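Local coordinates for Mannose/sialic acid-binding lectin (Polygonatum cyrtonema, PDB 3A0D), which probably binds carbohydrate, as bulb-type lectins do, here with methyl alpha-D-mannopyranoside in its sites, at residues P20-I25 with Q91-V96; C53-H58 with Y85-Q90; N79-H84 with Y98-W103. One frame throughout, in Å; residues are numbered along the deposited sequence.

Interaction 1: P20-I25 with Q91-V96. With MMA (methyl alpha-D-mannopyranoside), chain B; SO4 (sulfate ion), chain G.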
loop_
_atom_site.group_PDB
_atom_site.type_symbol
_atom_site.label_atom_id
_atom_site.label_comp_id
_atom_site.label_asym_id
_atom_site.label_seq_id
_atom_site.Cartn_x
_atom_site.Cartn_y
_atom_site.Cartn_z
ATOM N N PRO A 20 0.574 15.563 4.628
ATOM C CA PRO A 20 1.725 16.437 4.390
ATOM C C PRO A 20 2.799 16.322 5.468
ATOM O O PRO A 20 3.799 17.037 5.424
ATOM C CB PRO A 20 1.090 17.811 4.393
ATOM C CG PRO A 20 0.130 17.683 5.547
ATOM C CD PRO A 20 -0.488 16.294 5.347
ATOM N N SER A 21 2.609 15.415 6.422
ATOM C CA SER A 21 3.559 15.303 7.525
ATOM C C SER A 21 4.199 13.951 7.826
ATOM O O SER A 21 5.088 13.882 8.670
ATOM C CB SER A 21 2.884 15.807 8.801
ATOM O OG SER A 21 2.223 17.038 8.568
ATOM N N TYR A 22 3.768 12.885 7.163
ATOM C CA TYR A 22 4.330 11.562 7.440
ATOM C C TYR A 22 5.453 11.136 6.494
ATOM O O TYR A 22 5.283 11.111 5.275
ATOM C CB TYR A 22 3.217 10.513 7.414
ATOM C CG TYR A 22 2.097 10.762 8.407
ATOM C CD1 TYR A 22 0.866 10.120 8.264
ATOM C CD2 TYR A 22 2.267 11.630 9.491
ATOM C CE1 TYR A 22 -0.170 10.333 9.170
ATOM C CE2 TYR A 22 1.234 11.851 10.406
ATOM C CZ TYR A 22 0.017 11.196 10.235
ATOM O OH TYR A 22 -1.014 11.399 11.124
ATOM N N ARG A 23 6.599 10.777 7.067
ATOM C CA ARG A 23 7.739 10.355 6.263
ATOM C C ARG A 23 8.477 9.182 6.906
ATOM O O ARG A 23 9.033 9.309 7.999
ATOM C CB ARG A 23 8.704 11.531 6.065
ATOM C CG ARG A 23 9.833 11.255 5.081
ATOM C CD ARG A 23 10.747 12.464 4.938
ATOM N NE ARG A 23 11.752 12.283 3.894
ATOM C CZ ARG A 23 12.713 13.163 3.624
ATOM N NH1 ARG A 23 12.802 14.286 4.326
ATOM N NH2 ARG A 23 13.583 12.925 2.650
ATOM N N LEU A 24 8.465 8.040 6.224
ATOM C CA LEU A 24 9.135 6.833 6.698
ATOM C C LEU A 24 10.386 6.711 5.834
ATOM O O LEU A 24 10.302 6.374 4.654
ATOM C CB LEU A 24 8.221 5.622 6.504
ATOM C CG LEU A 24 8.736 4.260 6.966
ATOM C CD1 LEU A 24 9.064 4.291 8.456
ATOM C CD2 LEU A 24 7.687 3.213 6.669
ATOM N N ILE A 25 11.549 6.963 6.426
ATOM C CA ILE A 25 12.788 6.955 5.661
ATOM C C ILE A 25 13.896 5.980 6.056
ATOM O O ILE A 25 14.199 5.806 7.236
ATOM C CB ILE A 25 13.390 8.389 5.650
ATOM C CG1 ILE A 25 14.706 8.427 4.873
ATOM C CG2 ILE A 25 13.635 8.857 7.076
ATOM C CD1 ILE A 25 15.206 9.842 4.614
ATOM N N GLN A 91 -2.368 6.635 6.010
ATOM C CA GLN A 91 -2.772 7.985 6.368
ATOM C C GLN A 91 -3.149 8.056 7.840
ATOM O O GLN A 91 -3.214 9.143 8.405
ATOM C CB GLN A 91 -3.934 8.473 5.495
ATOM C CG GLN A 91 -4.832 7.396 4.948
ATOM C CD GLN A 91 -4.155 6.575 3.872
ATOM O OE1 GLN A 91 -3.341 5.697 4.160
ATOM N NE2 GLN A 91 -4.483 6.865 2.617
ATOM N N ASP A 92 -3.398 6.905 8.465
ATOM C CA ASP A 92 -3.723 6.902 9.888
ATOM C C ASP A 92 -2.416 6.833 10.679
ATOM O O ASP A 92 -2.415 6.699 11.902
ATOM C CB ASP A 92 -4.667 5.735 10.245
ATOM C CG ASP A 92 -3.983 4.372 10.230
ATOM O OD1 ASP A 92 -2.876 4.241 9.673
ATOM O OD2 ASP A 92 -4.579 3.416 10.775
ATOM N N ARG A 93 -1.306 6.934 9.945
ATOM C CA ARG A 93 0.060 6.926 10.483
ATOM C C ARG A 93 0.624 5.579 10.921
ATOM O O ARG A 93 1.752 5.503 11.420
ATOM C CB ARG A 93 0.196 7.926 11.640
ATOM C CG ARG A 93 1.611 8.461 11.795
ATOM C CD ARG A 93 1.763 9.400 12.989
ATOM N NE ARG A 93 1.747 8.680 14.258
ATOM C CZ ARG A 93 1.980 9.244 15.438
ATOM N NH1 ARG A 93 2.245 10.541 15.519
ATOM N NH2 ARG A 93 1.957 8.505 16.541
ATOM N N ASN A 94 -0.146 4.514 10.745
ATOM C CA ASN A 94 0.338 3.192 11.112
ATOM C C ASN A 94 1.163 2.693 9.925
ATOM O O ASN A 94 0.914 3.097 8.789
ATOM C CB ASN A 94 -0.840 2.249 11.375
ATOM C CG ASN A 94 -0.468 1.080 12.276
ATOM O OD1 ASN A 94 0.676 0.957 12.708
ATOM N ND2 ASN A 94 -1.440 0.221 12.567
ATOM N N VAL A 95 2.164 1.858 10.194
ATOM C CA VAL A 95 3.014 1.283 9.150
ATOM C C VAL A 95 2.713 -0.206 9.232
ATOM O O VAL A 95 2.939 -0.839 10.264
ATOM C CB VAL A 95 4.515 1.555 9.417
ATOM C CG1 VAL A 95 5.374 0.812 8.404
ATOM C CG2 VAL A 95 4.790 3.057 9.319
ATOM N N VAL A 96 2.213 -0.768 8.139
ATOM C CA VAL A 96 1.789 -2.159 8.145
ATOM C C VAL A 96 2.230 -3.040 6.987
ATOM O O VAL A 96 2.330 -2.593 5.849
ATOM C CB VAL A 96 0.242 -2.210 8.193
ATOM C CG1 VAL A 96 -0.242 -3.633 8.462
ATOM C CG2 VAL A 96 -0.273 -1.234 9.237
HETATM C C1 MMA B . -5.170 -0.605 12.919
HETATM C C2 MMA B . -5.258 0.117 11.545
HETATM C C3 MMA B . -5.352 -0.948 10.433
HETATM C C4 MMA B . -4.094 -1.828 10.499
HETATM C C5 MMA B . -4.026 -2.492 11.888
HETATM C C6 MMA B . -2.753 -3.350 11.970
HETATM C C7 MMA B . -6.289 -2.027 14.435
HETATM O O1 MMA B . -6.372 -1.385 13.144
HETATM O O2 MMA B . -4.069 0.902 11.341
HETATM O O3 MMA B . -5.422 -0.302 9.155
HETATM O O4 MMA B . -4.163 -2.833 9.486
HETATM O O5 MMA B . -3.977 -1.470 12.932
HETATM O O6 MMA B . -2.662 -3.969 13.252
HETATM S S SO4 G . 3.259 10.976 19.141
HETATM O O1 SO4 G . 3.780 9.621 18.879
HETATM O O2 SO4 G . 4.252 11.735 19.924
HETATM O O3 SO4 G . 3.004 11.675 17.867
HETATM O O4 SO4 G . 1.996 10.874 19.899
HETATM O O HOH W 1 -3.559 10.403 10.858
#
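An aliphatic arginine stem, not its charged head, lies over the tyrosine here: Arg93 CG stands 3.6 Å from the centroid of the Tyr22 ring, 13° off its normal, in a CH-pi contact over the ring centre. CB and CD lean on either side of that point, CB against CE1 and CZ, CD against CE2, and the two side chains cross at about a right angle. A bend at chi3 then carries the guanidinium past the phenol, its plane turned 66° from the ring. There Arg93 NH1 donates an almost straight bond of 2.7 Å to O3 of a sulfate ion, probably from the crystallisation liquor, and NH2 a longer one to O1; NH1 also has a salt bridge to Asp36, and Lys39 holds the same ion. At the ring edge the Gln91 carbonyl O lies 3.4 Å from Tyr22 CE1, and one water joins Tyr22 OH to Gln91 O. The two segments belong to different sheets of the bulb-type lectin fold, a beta-prism of three antiparallel sheets, and no direct hydrogen bond links them. Deeper in, Leu24 CD2 and Val95 CG1 meet tip to tip at 3.8 Å, with Leu89 beside both. The turn that carries Arg93 also serves the sugar. Asp92 OD1 accepts from Asn94 N, 49° out of the carboxylate plane, in an Asx turn, while Asp92 OD2 takes the mannoside O2 hydroxyl at 2.6 Å and Asn94 ND2 donates to the same O2 at 3.0 Å. Asn94 OD1 is bound by Gly106 N of the second subunit.

Interaction 2: C53-H58 with Y85-Q90. With MMA (methyl alpha-D-mannopyranoside), chain B.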
loop_
_atom_site.group_PDB
_atom_site.type_symbol
_atom_site.label_atom_id
_atom_site.label_comp_id
_atom_site.label_asym_id
_atom_site.label_seq_id
_atom_site.Cartn_x
_atom_site.Cartn_y
_atom_site.Cartn_z
ATOM N N CYS A 53 22.755 1.408 3.925
ATOM C CA CYS A 53 21.758 0.392 4.224
ATOM C C CYS A 53 20.517 0.477 3.344
ATOM O O CYS A 53 20.234 1.516 2.746
ATOM C CB CYS A 53 21.348 0.499 5.694
ATOM S SG CYS A 53 22.716 0.147 6.845
ATOM N N ARG A 54 19.790 -0.632 3.260
ATOM C CA ARG A 54 18.559 -0.679 2.482
ATOM C C ARG A 54 17.521 -1.516 3.221
ATOM O O ARG A 54 17.867 -2.425 3.979
ATOM C CB ARG A 54 18.810 -1.267 1.087
ATOM C CG ARG A 54 19.156 -2.754 1.060
ATOM C CD ARG A 54 19.244 -3.261 -0.378
ATOM N NE ARG A 54 19.486 -4.701 -0.465
ATOM C CZ ARG A 54 20.615 -5.298 -0.097
ATOM N NH1 ARG A 54 21.621 -4.585 0.390
ATOM N NH2 ARG A 54 20.743 -6.612 -0.223
ATOM N N LEU A 55 16.251 -1.187 3.005
ATOM C CA LEU A 55 15.139 -1.893 3.626
ATOM C C LEU A 55 14.524 -2.793 2.555
ATOM O O LEU A 55 14.233 -2.339 1.453
ATOM C CB LEU A 55 14.096 -0.890 4.124
ATOM C CG LEU A 55 12.819 -1.481 4.733
ATOM C CD1 LEU A 55 13.023 -1.737 6.227
ATOM C CD2 LEU A 55 11.662 -0.518 4.513
ATOM N N THR A 56 14.316 -4.064 2.882
ATOM C CA THR A 56 13.763 -5.008 1.919
ATOM C C THR A 56 12.599 -5.826 2.461
ATOM O O THR A 56 12.690 -6.391 3.552
ATOM C CB THR A 56 14.855 -6.004 1.442
ATOM O OG1 THR A 56 15.959 -5.277 0.894
ATOM C CG2 THR A 56 14.301 -6.957 0.386
ATOM N N LEU A 57 11.507 -5.877 1.699
ATOM C CA LEU A 57 10.343 -6.681 2.073
ATOM C C LEU A 57 10.428 -7.915 1.179
ATOM O O LEU A 57 10.473 -7.795 -0.048
ATOM C CB LEU A 57 9.029 -5.941 1.799
ATOM C CG LEU A 57 7.767 -6.766 2.099
ATOM C CD1 LEU A 57 7.743 -7.155 3.578
ATOM C CD2 LEU A 57 6.520 -5.974 1.731
ATOM N N HIS A 58 10.449 -9.091 1.797
ATOM C CA HIS A 58 10.568 -10.353 1.069
ATOM C C HIS A 58 9.239 -10.955 0.636
ATOM O O HIS A 58 8.194 -10.654 1.216
ATOM C CB HIS A 58 11.334 -11.356 1.934
ATOM C CG HIS A 58 12.762 -10.976 2.164
ATOM N ND1 HIS A 58 13.789 -11.418 1.355
ATOM C CD2 HIS A 58 13.328 -10.143 3.070
ATOM C CE1 HIS A 58 14.925 -10.872 1.752
ATOM N NE2 HIS A 58 14.673 -10.093 2.791
ATOM N N TYR A 85 3.927 -9.637 -0.784
ATOM C CA TYR A 85 3.432 -8.796 0.298
ATOM C C TYR A 85 3.694 -7.327 0.018
ATOM O O TYR A 85 4.349 -6.976 -0.965
ATOM C CB TYR A 85 4.103 -9.192 1.617
ATOM C CG TYR A 85 3.837 -10.624 2.027
ATOM C CD1 TYR A 85 4.428 -11.690 1.349
ATOM C CD2 TYR A 85 2.957 -10.914 3.070
ATOM C CE1 TYR A 85 4.147 -13.008 1.695
ATOM C CE2 TYR A 85 2.669 -12.223 3.424
ATOM C CZ TYR A 85 3.264 -13.266 2.732
ATOM O OH TYR A 85 2.951 -14.564 3.066
ATOM N N VAL A 86 3.177 -6.473 0.890
ATOM C CA VAL A 86 3.356 -5.039 0.742
ATOM C C VAL A 86 3.535 -4.386 2.110
ATOM O O VAL A 86 2.958 -4.836 3.105
ATOM C CB VAL A 86 2.136 -4.391 0.030
ATOM C CG1 VAL A 86 0.932 -4.378 0.961
ATOM C CG2 VAL A 86 2.480 -2.982 -0.429
ATOM N N LEU A 87 4.362 -3.347 2.145
ATOM C CA LEU A 87 4.621 -2.573 3.354
ATOM C C LEU A 87 3.958 -1.232 3.073
ATOM O O LEU A 87 4.194 -0.633 2.026
ATOM C CB LEU A 87 6.120 -2.363 3.557
ATOM C CG LEU A 87 6.451 -1.370 4.676
ATOM C CD1 LEU A 87 6.030 -1.958 6.022
ATOM C CD2 LEU A 87 7.933 -1.048 4.658
ATOM N N VAL A 88 3.142 -0.748 3.999
ATOM C CA VAL A 88 2.437 0.503 3.765
ATOM C C VAL A 88 2.461 1.518 4.904
ATOM O O VAL A 88 2.240 1.170 6.064
ATOM C CB VAL A 88 0.952 0.215 3.429
ATOM C CG1 VAL A 88 0.213 1.505 3.153
ATOM C CG2 VAL A 88 0.862 -0.718 2.231
ATOM N N LEU A 89 2.744 2.770 4.557
ATOM C CA LEU A 89 2.719 3.874 5.515
ATOM C C LEU A 89 1.319 4.437 5.275
ATOM O O LEU A 89 1.054 5.026 4.229
ATOM C CB LEU A 89 3.763 4.936 5.172
ATOM C CG LEU A 89 3.529 6.308 5.815
ATOM C CD1 LEU A 89 3.478 6.179 7.339
ATOM C CD2 LEU A 89 4.637 7.263 5.389
ATOM N N GLN A 90 0.429 4.243 6.237
ATOM C CA GLN A 90 -0.954 4.675 6.097
ATOM C C GLN A 90 -1.265 6.102 6.525
ATOM O O GLN A 90 -0.526 6.713 7.303
ATOM C CB GLN A 90 -1.855 3.699 6.855
ATOM C CG GLN A 90 -1.706 2.261 6.368
ATOM C CD GLN A 90 -2.632 1.284 7.072
ATOM O OE1 GLN A 90 -2.903 0.201 6.555
ATOM N NE2 GLN A 90 -3.111 1.655 8.257
HETATM C C1 MMA B . -5.170 -0.605 12.919
HETATM C C2 MMA B . -5.258 0.117 11.545
HETATM C C3 MMA B . -5.352 -0.948 10.433
HETATM C C4 MMA B . -4.094 -1.828 10.499
HETATM C C5 MMA B . -4.026 -2.492 11.888
HETATM C C6 MMA B . -2.753 -3.350 11.970
HETATM C C7 MMA B . -6.289 -2.027 14.435
HETATM O O1 MMA B . -6.372 -1.385 13.144
HETATM O O2 MMA B . -4.069 0.902 11.341
HETATM O O3 MMA B . -5.422 -0.302 9.155
HETATM O O4 MMA B . -4.163 -2.833 9.486
HETATM O O5 MMA B . -3.977 -1.470 12.932
HETATM O O6 MMA B . -2.662 -3.969 13.252
#
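Leu57 drives one methyl, CD2, against the backbone of the facing strand: it lies 3.4 Å from both Val86 C and Leu87 N, over the peptide link between them. CB of Tyr85 and CB of Leu87 lie farther off, at 4.0 and 4.1 Å from that methyl. Two residues earlier, Leu55 CD2 touches Leu87 CD2 at 3.8 Å, the two side chains crossing at about a right angle. With CG anti to the backbone N (chi1 177° in Leu57, 171° in Leu87), Leu57 and Leu87 each point toward the opposite strand. The Tyr85 ring turns out of this apolar layer, passing His58 O with CD1, and its OH is hydrogen-bonded to Lys81 O. At the other end of 85-90, Gln90 points its amide at the sugar: NE2 donates to mannoside O3 at 3.2 Å and only weakly to O2, and is also hydrogen-bonded to Asp92 OD1, while OE1 meets Tyr98 OH and Ser5 of the second subunit. Strands 54-57 and 86-89 come from different sheets of the prism, their axes 8.3 Å apart and their directions 121° from each other. Leu4, Leu63 and Ile65 pack round Leu55, and Val95 and Ile97 of strand 95-104 against Leu87.

Interaction 3: N79-H84 with Y98-W103. With MMA (methyl alpha-D-mannopyranoside), chain C; MMA (methyl alpha-D-mannopyranoside), chain B; SO4 (sulfate ion), chain D.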
loop_
_atom_site.group_PDB
_atom_site.type_symbol
_atom_site.label_atom_id
_atom_site.label_comp_id
_atom_site.label_asym_id
_atom_site.label_seq_id
_atom_site.Cartn_x
_atom_site.Cartn_y
_atom_site.Cartn_z
ATOM N N ASN A 79 8.308 -14.673 8.803
ATOM C CA ASN A 79 8.479 -15.610 7.704
ATOM C C ASN A 79 7.218 -16.443 7.523
ATOM O O ASN A 79 6.914 -17.313 8.346
ATOM C CB ASN A 79 9.675 -16.518 7.990
ATOM C CG ASN A 79 10.966 -15.740 8.135
ATOM O OD1 ASN A 79 11.441 -15.120 7.181
ATOM N ND2 ASN A 79 11.538 -15.756 9.336
ATOM N N GLY A 80 6.488 -16.176 6.444
ATOM C CA GLY A 80 5.258 -16.903 6.196
ATOM C C GLY A 80 5.220 -17.602 4.854
ATOM O O GLY A 80 6.251 -18.008 4.323
ATOM N N LYS A 81 4.021 -17.739 4.303
ATOM C CA LYS A 81 3.852 -18.397 3.019
ATOM C C LYS A 81 4.520 -17.606 1.898
ATOM O O LYS A 81 4.506 -16.374 1.892
ATOM C CB LYS A 81 2.361 -18.580 2.715
ATOM C CG LYS A 81 2.082 -19.457 1.502
ATOM C CD LYS A 81 1.576 -18.654 0.310
ATOM C CE LYS A 81 0.155 -18.151 0.532
ATOM N NZ LYS A 81 -0.353 -17.376 -0.642
ATOM N N GLU A 82 5.112 -18.333 0.955
ATOM C CA GLU A 82 5.783 -17.734 -0.191
ATOM C C GLU A 82 4.702 -17.193 -1.127
ATOM O O GLU A 82 3.813 -17.932 -1.549
ATOM C CB GLU A 82 6.616 -18.802 -0.903
ATOM C CG GLU A 82 7.554 -18.283 -1.974
ATOM C CD GLU A 82 8.532 -17.251 -1.446
ATOM O OE1 GLU A 82 8.983 -17.385 -0.283
ATOM O OE2 GLU A 82 8.862 -16.316 -2.204
ATOM N N ASP A 83 4.778 -15.904 -1.444
ATOM C CA ASP A 83 3.793 -15.269 -2.315
ATOM C C ASP A 83 4.276 -13.846 -2.617
ATOM O O ASP A 83 5.332 -13.657 -3.218
ATOM C CB ASP A 83 2.437 -15.230 -1.599
ATOM C CG ASP A 83 1.281 -15.014 -2.552
ATOM O OD1 ASP A 83 0.534 -14.025 -2.385
ATOM O OD2 ASP A 83 1.122 -15.841 -3.474
ATOM N N HIS A 84 3.491 -12.857 -2.206
ATOM C CA HIS A 84 3.844 -11.451 -2.382
ATOM C C HIS A 84 3.200 -10.635 -1.271
ATOM O O HIS A 84 2.073 -10.909 -0.853
ATOM C CB HIS A 84 3.394 -10.924 -3.748
ATOM C CG HIS A 84 4.291 -11.333 -4.874
ATOM N ND1 HIS A 84 4.071 -12.466 -5.626
ATOM C CD2 HIS A 84 5.443 -10.791 -5.336
ATOM C CE1 HIS A 84 5.050 -12.607 -6.502
ATOM N NE2 HIS A 84 5.897 -11.605 -6.346
ATOM N N TYR A 98 1.121 -6.208 4.833
ATOM C CA TYR A 98 -0.067 -6.996 4.502
ATOM C C TYR A 98 0.287 -8.085 3.504
ATOM O O TYR A 98 1.176 -7.911 2.676
ATOM C CB TYR A 98 -1.159 -6.138 3.861
ATOM C CG TYR A 98 -1.788 -5.096 4.745
ATOM C CD1 TYR A 98 -1.283 -3.796 4.789
ATOM C CD2 TYR A 98 -2.938 -5.383 5.477
ATOM C CE1 TYR A 98 -1.916 -2.806 5.533
ATOM C CE2 TYR A 98 -3.578 -4.399 6.226
ATOM C CZ TYR A 98 -3.061 -3.114 6.246
ATOM O OH TYR A 98 -3.694 -2.134 6.976
ATOM N N GLY A 99 -0.437 -9.195 3.567
ATOM C CA GLY A 99 -0.187 -10.288 2.648
ATOM C C GLY A 99 -0.801 -11.568 3.169
ATOM O O GLY A 99 -1.142 -11.641 4.348
ATOM N N PRO A 100 -0.927 -12.607 2.328
ATOM C CA PRO A 100 -0.515 -12.626 0.924
ATOM C C PRO A 100 -1.509 -11.949 -0.019
ATOM O O PRO A 100 -2.390 -11.202 0.414
ATOM C CB PRO A 100 -0.381 -14.113 0.640
ATOM C CG PRO A 100 -1.527 -14.671 1.420
ATOM C CD PRO A 100 -1.433 -13.928 2.742
ATOM N N VAL A 101 -1.360 -12.226 -1.309
ATOM C CA VAL A 101 -2.234 -11.650 -2.323
ATOM C C VAL A 101 -3.650 -12.207 -2.235
ATOM O O VAL A 101 -3.853 -13.418 -2.169
ATOM C CB VAL A 101 -1.696 -11.914 -3.747
ATOM C CG1 VAL A 101 -2.691 -11.406 -4.778
ATOM C CG2 VAL A 101 -0.352 -11.230 -3.936
ATOM N N VAL A 102 -4.625 -11.306 -2.229
ATOM C CA VAL A 102 -6.028 -11.682 -2.166
ATOM C C VAL A 102 -6.667 -11.555 -3.547
ATOM O O VAL A 102 -7.497 -12.373 -3.938
ATOM C CB VAL A 102 -6.801 -10.771 -1.180
ATOM C CG1 VAL A 102 -8.306 -10.899 -1.408
ATOM C CG2 VAL A 102 -6.452 -11.146 0.253
ATOM N N TRP A 103 -6.255 -10.530 -4.286
ATOM C CA TRP A 103 -6.807 -10.253 -5.607
ATOM C C TRP A 103 -5.878 -9.292 -6.338
ATOM O O TRP A 103 -5.176 -8.506 -5.708
ATOM C CB TRP A 103 -8.184 -9.602 -5.439
ATOM C CG TRP A 103 -8.870 -9.193 -6.707
ATOM C CD1 TRP A 103 -9.649 -9.978 -7.511
ATOM C CD2 TRP A 103 -8.873 -7.888 -7.296
ATOM N NE1 TRP A 103 -10.142 -9.240 -8.560
ATOM C CE2 TRP A 103 -9.680 -7.953 -8.454
ATOM C CE3 TRP A 103 -8.274 -6.667 -6.958
ATOM C CZ2 TRP A 103 -9.903 -6.843 -9.276
ATOM C CZ3 TRP A 103 -8.497 -5.560 -7.778
ATOM C CH2 TRP A 103 -9.304 -5.659 -8.922
HETATM C C1 MMA C . 2.940 -9.624 -9.630
HETATM C C2 MMA C . 3.462 -8.357 -8.895
HETATM C C3 MMA C . 3.280 -8.556 -7.376
HETATM C C4 MMA C . 1.783 -8.766 -7.092
HETATM C C5 MMA C . 1.301 -10.006 -7.869
HETATM C C6 MMA C . -0.201 -10.202 -7.612
HETATM C C7 MMA C . 3.242 -11.944 -9.943
HETATM O O1 MMA C . 3.719 -10.781 -9.232
HETATM O O2 MMA C . 2.693 -7.214 -9.311
HETATM O O3 MMA C . 3.744 -7.392 -6.680
HETATM O O4 MMA C . 1.589 -8.967 -5.691
HETATM O O5 MMA C . 1.516 -9.817 -9.302
HETATM O O6 MMA C . -0.676 -11.341 -8.329
HETATM C C1 MMA B . -5.170 -0.605 12.919
HETATM C C2 MMA B . -5.258 0.117 11.545
HETATM C C3 MMA B . -5.352 -0.948 10.433
HETATM C C4 MMA B . -4.094 -1.828 10.499
HETATM C C5 MMA B . -4.026 -2.492 11.888
HETATM C C6 MMA B . -2.753 -3.350 11.970
HETATM C C7 MMA B . -6.289 -2.027 14.435
HETATM O O1 MMA B . -6.372 -1.385 13.144
HETATM O O2 MMA B . -4.069 0.902 11.341
HETATM O O3 MMA B . -5.422 -0.302 9.155
HETATM O O4 MMA B . -4.163 -2.833 9.486
HETATM O O5 MMA B . -3.977 -1.470 12.932
HETATM O O6 MMA B . -2.662 -3.969 13.252
HETATM S S SO4 D . 8.740 -12.165 -8.205
HETATM O O1 SO4 D . 7.459 -12.355 -8.914
HETATM O O2 SO4 D . 9.253 -13.477 -7.767
HETATM O O3 SO4 D . 9.715 -11.529 -9.110
HETATM O O4 SO4 D . 8.532 -11.296 -7.032
HETATM O O HOH W 2 -2.252 -15.361 -3.095
#
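Asp83 ties the loop ahead of strand 86-89 to the last strand of the bulb-type lectin domain, 95-104, which pairs antiparallel with a strand of the second subunit. Its CB lies 3.8 Å from Pro100 CB, and CG is 3.7 Å from the same Pro100 CB, the two side chains crossing at about a right angle. A chi1 of -161° sets CG opposite the backbone N and carries the carboxylate to the start of strand residues 101-103. There OD1 accepts from Val101 N at 2.8 Å, nearly straight at 170° and met almost along the C-O axis; the same oxygen touches Pro100 CB and Val101 CG2. A water donates to both OD1 and Val101 O, a second bridge beside the direct bond. OD2 faces Lys81 NZ in a long salt bridge of 3.5 Å, and the lysine, bent at chi2 and chi3, lays CE and NZ across Pro100 CB and CG. This pairing would probably help keep Asp83 ionised. The peptide between Gly99 and Pro100 is cis, and Pro100 CA makes a CA-H...O contact with His84 O. His84 turns outward from there, its CB 3.8 Å from Val101 CG2. O1 of a mannoside lies over one face of its imidazole, offset toward the rim, and NE2 donates to O4 of a sulfate, probably from the crystallisation liquor, which Asn59 also binds. That mannoside is held by Asp92, Asn94, Gln90 and Tyr98 of the second subunit, so His84 and Val101 add a wall to a neighbour's site. Tyr98, at the other end of 98-103, serves its own chain's sugar: its OH accepts from mannoside O4 at 2.6 Å.

In the fold
The mannoside near 91-96 draws on all three contacts: Asp92 and Asn94 belong to interaction 1, Gln90 to interaction 2, Tyr98 to interaction 3. Interactions 2 and 3 meet at this sugar, where Gln90 OE1 is 2.5 Å from Tyr98 OH. Strands 86-89 and 95-104 are sheet neighbours, with Val88 N 2.7 Å from Val96 O and Val86 O 2.9 Å from Tyr98 N. The centre of interaction 2 lies about 13 Å from each of the others, whereas those of interactions 1 and 3 are about 22 Å apart. Strand 95-104 is shared by interactions 1 and 3, and both touch the second subunit.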